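Potential RNA-dependent RNA polymerase (Human picobirnavirus, PDB 5I62) catalyses RNA-templated synthesis of RNA from ribonucleoside triphosphates and probably serves both transcription and replication of the viral double-stranded RNA genome. Local coordinates at residues A[45-50]-A[421-426]; A[442-447]-A[477-482]. All blocks are in the same frame, centred on the assembly; numbering follows the deposited sequence.

Contact 1 of 2, residues A[45-50]-A[421-426]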
loop_
_atom_site.group_PDB
_atom_site.type_symbol
_atom_site.label_atom_id
_atom_site.label_comp_id
_atom_site.label_asym_id
_atom_site.label_seq_id
_atom_site.Cartn_x
_atom_site.Cartn_y
_atom_site.Cartn_z
ATOM N N GLU A 45 -3.747 4.849 26.377
ATOM C CA GLU A 45 -5.065 4.466 26.881
ATOM C C GLU A 45 -5.855 5.694 27.318
ATOM O O GLU A 45 -7.018 5.870 26.935
ATOM C CB GLU A 45 -4.919 3.491 28.053
ATOM C CG GLU A 45 -4.292 2.130 27.733
ATOM C CD GLU A 45 -2.832 2.241 27.294
ATOM O OE1 GLU A 45 -1.980 2.678 28.108
ATOM O OE2 GLU A 45 -2.543 1.892 26.130
ATOM N N SER A 46 -5.222 6.567 28.108
ATOM C CA SER A 46 -5.916 7.737 28.637
ATOM C C SER A 46 -6.336 8.694 27.529
ATOM O O SER A 46 -7.432 9.254 27.581
ATOM C CB SER A 46 -5.035 8.443 29.657
ATOM O OG SER A 46 -4.968 7.673 30.845
ATOM N N ILE A 47 -5.470 8.916 26.537
ATOM C CA ILE A 47 -5.865 9.698 25.365
ATOM C C ILE A 47 -7.094 9.081 24.722
ATOM O O ILE A 47 -8.106 9.752 24.488
ATOM C CB ILE A 47 -4.711 9.787 24.349
ATOM C CG1 ILE A 47 -3.505 10.513 24.951
ATOM C CG2 ILE A 47 -5.197 10.475 23.062
ATOM C CD1 ILE A 47 -2.217 10.166 24.260
ATOM N N CYS A 48 -7.021 7.786 24.422
ATOM C CA CYS A 48 -8.137 7.124 23.753
ATOM C C CYS A 48 -9.384 7.139 24.625
ATOM O O CYS A 48 -10.487 7.415 24.141
ATOM C CB CYS A 48 -7.741 5.696 23.388
ATOM S SG CYS A 48 -6.526 5.607 22.034
ATOM N N ASP A 49 -9.222 6.859 25.926
ATOM C CA ASP A 49 -10.372 6.831 26.828
ATOM C C ASP A 49 -11.079 8.181 26.853
ATOM O O ASP A 49 -12.316 8.250 26.857
ATOM C CB ASP A 49 -9.929 6.430 28.236
ATOM C CG ASP A 49 -9.583 4.946 28.354
ATOM O OD1 ASP A 49 -9.831 4.183 27.392
ATOM O OD2 ASP A 49 -9.050 4.540 29.414
ATOM N N GLU A 50 -10.302 9.267 26.864
ATOM C CA GLU A 50 -10.884 10.602 26.929
ATOM C C GLU A 50 -11.667 10.927 25.662
ATOM O O GLU A 50 -12.794 11.445 25.724
ATOM C CB GLU A 50 -9.781 11.637 27.173
ATOM C CG GLU A 50 -10.325 12.997 27.541
ATOM C CD GLU A 50 -10.982 12.990 28.920
ATOM O OE1 GLU A 50 -11.703 13.959 29.247
ATOM O OE2 GLU A 50 -10.773 12.015 29.680
ATOM N N ARG A 421 -8.219 5.140 15.214
ATOM C CA ARG A 421 -6.994 4.853 14.473
ATOM C C ARG A 421 -6.137 6.103 14.326
ATOM O O ARG A 421 -4.906 6.043 14.476
ATOM C CB ARG A 421 -7.320 4.267 13.106
ATOM C CG ARG A 421 -6.082 3.848 12.306
ATOM C CD ARG A 421 -6.513 2.994 11.134
ATOM N NE ARG A 421 -5.424 2.412 10.353
ATOM C CZ ARG A 421 -4.759 1.305 10.680
ATOM N NH1 ARG A 421 -5.026 0.655 11.815
ATOM N NH2 ARG A 421 -3.811 0.851 9.870
ATOM N N ALA A 422 -6.771 7.245 14.038
ATOM C CA ALA A 422 -6.031 8.499 13.927
ATOM C C ALA A 422 -5.289 8.812 15.220
ATOM O O ALA A 422 -4.104 9.165 15.198
ATOM C CB ALA A 422 -6.975 9.643 13.551
ATOM N N LEU A 423 -5.973 8.687 16.363
ATOM C CA LEU A 423 -5.346 9.000 17.648
ATOM C C LEU A 423 -4.125 8.127 17.903
ATOM O O LEU A 423 -3.099 8.612 18.392
ATOM C CB LEU A 423 -6.345 8.835 18.783
ATOM C CG LEU A 423 -7.358 9.949 18.956
ATOM C CD1 LEU A 423 -8.311 9.582 20.081
ATOM C CD2 LEU A 423 -6.605 11.246 19.286
ATOM N N GLY A 424 -4.231 6.828 17.614
ATOM C CA GLY A 424 -3.080 5.953 17.784
ATOM C C GLY A 424 -1.888 6.406 16.960
ATOM O O GLY A 424 -0.746 6.383 17.425
ATOM N N ARG A 425 -2.142 6.844 15.721
ATOM C CA ARG A 425 -1.056 7.295 14.856
ATOM C C ARG A 425 -0.503 8.642 15.300
ATOM O O ARG A 425 0.690 8.908 15.130
ATOM C CB ARG A 425 -1.532 7.368 13.415
ATOM C CG ARG A 425 -1.927 6.017 12.900
ATOM C CD ARG A 425 -1.930 5.947 11.403
ATOM N NE ARG A 425 -1.977 4.545 11.016
ATOM C CZ ARG A 425 -1.460 4.064 9.895
ATOM N NH1 ARG A 425 -0.854 4.885 9.041
ATOM N NH2 ARG A 425 -1.546 2.769 9.630
ATOM N N LEU A 426 -1.357 9.519 15.829
ATOM C CA LEU A 426 -0.860 10.780 16.371
ATOM C C LEU A 426 0.049 10.533 17.570
ATOM O O LEU A 426 1.021 11.270 17.793
ATOM C CB LEU A 426 -2.034 11.675 16.756
ATOM C CG LEU A 426 -2.852 12.226 15.590
ATOM C CD1 LEU A 426 -4.081 12.962 16.105
ATOM C CD2 LEU A 426 -2.002 13.131 14.714
#
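Leu423 reaches from helix 419-427 to helix 44-55 and divides its two methyl groups between neighbouring residues there. CD2 meets CG2 of Ile47 at 4.1 Å, the closest approach of the contact, and CD1 packs against the main chain of Cys48, 4.4 Å from its CA. The leucine is in a common helical conformation: CG anti to the carbonyl carbon (chi1 -77°) and an extended run to CD1 bring the two methyls to Ile47 and Cys48. Ile47 answers with its short branch. Its CB heads for the partner helix, and CG2, anti to the backbone N, carries the touch, whereas CG1 sits beside that N and takes CD1 away from the leucine. The two side chains cross obliquely, methyl against methyl. Cys48 contributes mostly main chain and its sulfur: SG stops 4.6 Å from Leu423 CB, a loose approach. Here the helices come near each other, with 7.0 Å from Cys48 CA to Leu423 CA, and Gly424 next to the leucine adds no side-chain bulk. Tyr39 packs on Ile47, and Phe38 together with Phe463 of helix 460-469 packs on Leu423, so aromatic groups build out this core. Charged neighbours turn elsewhere: Asp49 forms a salt bridge with Arg73 and Arg425 one with Glu190. The contact thus joins helix 44-55, near the N terminus, to helix 419-427 much later in the chain, probably in the thumb, which lies in the C-terminal part of polymerases of this class. Its chemistry is aliphatic and modest in extent, 126 Å² in all; without a directional bond across it, cohesion here should come from dispersion and exclusion of water.

Contact 2 of 2, residues A[442-447]-A[477-482]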
loop_
_atom_site.group_PDB
_atom_site.type_symbol
_atom_site.label_atom_id
_atom_site.label_comp_id
_atom_site.label_asym_id
_atom_site.label_seq_id
_atom_site.Cartn_x
_atom_site.Cartn_y
_atom_site.Cartn_z
ATOM N N MET A 442 8.153 19.294 11.064
ATOM C CA MET A 442 7.877 18.004 10.446
ATOM C C MET A 442 6.956 17.157 11.318
ATOM O O MET A 442 6.134 16.390 10.796
ATOM C CB MET A 442 9.185 17.283 10.119
ATOM C CG MET A 442 9.903 17.936 8.927
ATOM S SD MET A 442 11.428 17.158 8.355
ATOM C CE MET A 442 10.786 15.907 7.237
ATOM N N VAL A 443 7.062 17.292 12.642
ATOM C CA VAL A 443 6.098 16.640 13.531
ATOM C C VAL A 443 4.686 17.119 13.213
ATOM O O VAL A 443 3.760 16.315 13.034
ATOM C CB VAL A 443 6.450 16.892 15.010
ATOM C CG1 VAL A 443 5.405 16.266 15.914
ATOM C CG2 VAL A 443 7.834 16.340 15.347
ATOM N N THR A 444 4.512 18.441 13.127
ATOM C CA THR A 444 3.201 19.022 12.867
ATOM C C THR A 444 2.670 18.626 11.495
ATOM O O THR A 444 1.466 18.385 11.337
ATOM C CB THR A 444 3.265 20.547 12.987
ATOM O OG1 THR A 444 3.724 20.902 14.295
ATOM C CG2 THR A 444 1.890 21.158 12.752
ATOM N N LEU A 445 3.541 18.588 10.485
ATOM C CA LEU A 445 3.099 18.148 9.167
ATOM C C LEU A 445 2.572 16.719 9.222
ATOM O O LEU A 445 1.570 16.400 8.580
ATOM C CB LEU A 445 4.240 18.264 8.158
ATOM C CG LEU A 445 4.612 19.711 7.805
ATOM C CD1 LEU A 445 5.878 19.737 7.010
ATOM C CD2 LEU A 445 3.482 20.361 7.010
ATOM N N ARG A 446 3.241 15.844 9.984
ATOM C CA ARG A 446 2.746 14.479 10.129
ATOM C C ARG A 446 1.380 14.462 10.811
ATOM O O ARG A 446 0.462 13.780 10.341
ATOM C CB ARG A 446 3.751 13.621 10.898
ATOM C CG ARG A 446 3.321 12.153 11.089
ATOM C CD ARG A 446 4.386 11.357 11.869
ATOM N NE ARG A 446 3.916 10.005 12.171
ATOM C CZ ARG A 446 3.212 9.679 13.251
ATOM N NH1 ARG A 446 2.903 10.605 14.152
ATOM N NH2 ARG A 446 2.801 8.429 13.420
ATOM N N TYR A 447 1.225 15.220 11.908
ATOM C CA TYR A 447 -0.074 15.324 12.579
ATOM C C TYR A 447 -1.178 15.694 11.596
ATOM O O TYR A 447 -2.268 15.106 11.615
ATOM C CB TYR A 447 -0.044 16.375 13.681
ATOM C CG TYR A 447 0.738 16.071 14.932
ATOM C CD1 TYR A 447 1.095 14.771 15.280
ATOM C CD2 TYR A 447 1.111 17.112 15.784
ATOM C CE1 TYR A 447 1.798 14.521 16.447
ATOM C CE2 TYR A 447 1.805 16.878 16.939
ATOM C CZ TYR A 447 2.158 15.586 17.269
ATOM O OH TYR A 447 2.863 15.371 18.432
ATOM N N LEU A 477 -0.974 26.276 14.669
ATOM C CA LEU A 477 -1.484 27.571 15.101
ATOM C C LEU A 477 -0.453 28.327 15.927
ATOM O O LEU A 477 -0.466 29.561 15.949
ATOM C CB LEU A 477 -2.767 27.399 15.905
ATOM C CG LEU A 477 -4.035 27.074 15.109
ATOM C CD1 LEU A 477 -5.117 26.544 16.037
ATOM C CD2 LEU A 477 -4.524 28.307 14.365
ATOM N N GLY A 478 0.437 27.608 16.607
ATOM C CA GLY A 478 1.490 28.195 17.406
ATOM C C GLY A 478 2.819 28.336 16.705
ATOM O O GLY A 478 3.822 28.625 17.369
ATOM N N ILE A 479 2.868 28.139 15.393
ATOM C CA ILE A 479 4.101 28.269 14.621
ATOM C C ILE A 479 3.933 29.460 13.686
ATOM O O ILE A 479 3.212 29.371 12.687
ATOM C CB ILE A 479 4.430 26.978 13.853
ATOM C CG1 ILE A 479 4.396 25.770 14.794
ATOM C CG2 ILE A 479 5.791 27.094 13.157
ATOM C CD1 ILE A 479 4.845 24.443 14.141
ATOM N N PRO A 480 4.562 30.594 13.981
ATOM C CA PRO A 480 4.320 31.815 13.193
ATOM C C PRO A 480 4.562 31.599 11.702
ATOM O O PRO A 480 5.579 31.031 11.291
ATOM C CB PRO A 480 5.309 32.823 13.790
ATOM C CG PRO A 480 5.553 32.333 15.195
ATOM C CD PRO A 480 5.504 30.814 15.092
ATOM N N GLY A 481 3.594 32.031 10.889
ATOM C CA GLY A 481 3.651 31.882 9.448
ATOM C C GLY A 481 3.345 30.494 8.917
ATOM O O GLY A 481 3.104 30.351 7.711
ATOM N N PHE A 482 3.312 29.474 9.774
ATOM C CA PHE A 482 3.302 28.094 9.296
ATOM C C PHE A 482 2.085 27.807 8.421
ATOM O O PHE A 482 2.220 27.362 7.275
ATOM C CB PHE A 482 3.352 27.140 10.484
ATOM C CG PHE A 482 3.330 25.698 10.098
ATOM C CD1 PHE A 482 4.452 25.101 9.554
ATOM C CD2 PHE A 482 2.190 24.941 10.281
ATOM C CE1 PHE A 482 4.438 23.766 9.196
ATOM C CE2 PHE A 482 2.172 23.600 9.937
ATOM C CZ PHE A 482 3.298 23.015 9.389
#
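Ile479 sends the end of its longer branch to Thr444 on helix 441-451: CD1 comes to 3.7 Å from OG1, an apolar methyl against a hydroxyl oxygen. The isoleucine reaches this far because CG1 is anti to the carbonyl carbon and the chain continues extended to CD1 (chi2 -174°), and the two side chains pass in opposite directions. That hydroxyl has polar company as well, in weak hydrogen bonds with Glu440 O and Thr473 OG1. After Ile479 the chain reverses in a type II beta turn through Pro480 and Gly481. Gly481 takes the positive phi (77°) that this turn needs at its third position, and Phe482 N closes it on Ile479 O at 2.9 Å. The reversal puts Phe482 next to Ile479, with both CB atoms directed at the helix. Phe482 CG stands anti to the backbone N (chi1 179°), which carries the ring away from the turn and brings it against Thr444 and Leu445. Its far end does the touching: CE2 meets Thr444 CG2 at 3.7 Å, and CZ meets Leu445 CD2 at 3.6 Å. Leu445 CG lies in the plane of the ring at its edge, 3.9 Å from CZ, while Thr444 CG2 and Leu445 CD2 approach the ring obliquely. Thr444 therefore splits its duties: its oxygen meets Ile479 and its methyl meets Phe482. Lys441 and Leu448 of the same helix, and Glu489 of helix 486-491, also touch Phe482, while Leu445 packs on Ile486. Through this contact the loop between helices 460-469 and 486-491 is laid on helix 441-451. Across the contact the hold is hydrophobic, centred on one buried phenyl ring, and the hydrogen bonding that shapes it lies inside the turn.

From the N terminus, helix 44-55 waits for its partner while the chain builds the mixed sheet and the four-stranded antiparallel sheet; contact 1 then closes this loop of 370 residues at helix 419-427. Contact 2 opens soon afterwards on helix 441-451 and closes a short loop of 29 residues that holds helix 460-469. The two lie in series, neither nested nor crossed, with centres about 20 Å apart. They nevertheless meet directly: Arg446 NH2 lies 2.8 Å from Arg425 O, a probable hydrogen bond, and Leu426 packs on Tyr447. Helix 44-55, helices 419-427 and 441-451, and the loop between helices 460-469 and 486-491 are thereby connected.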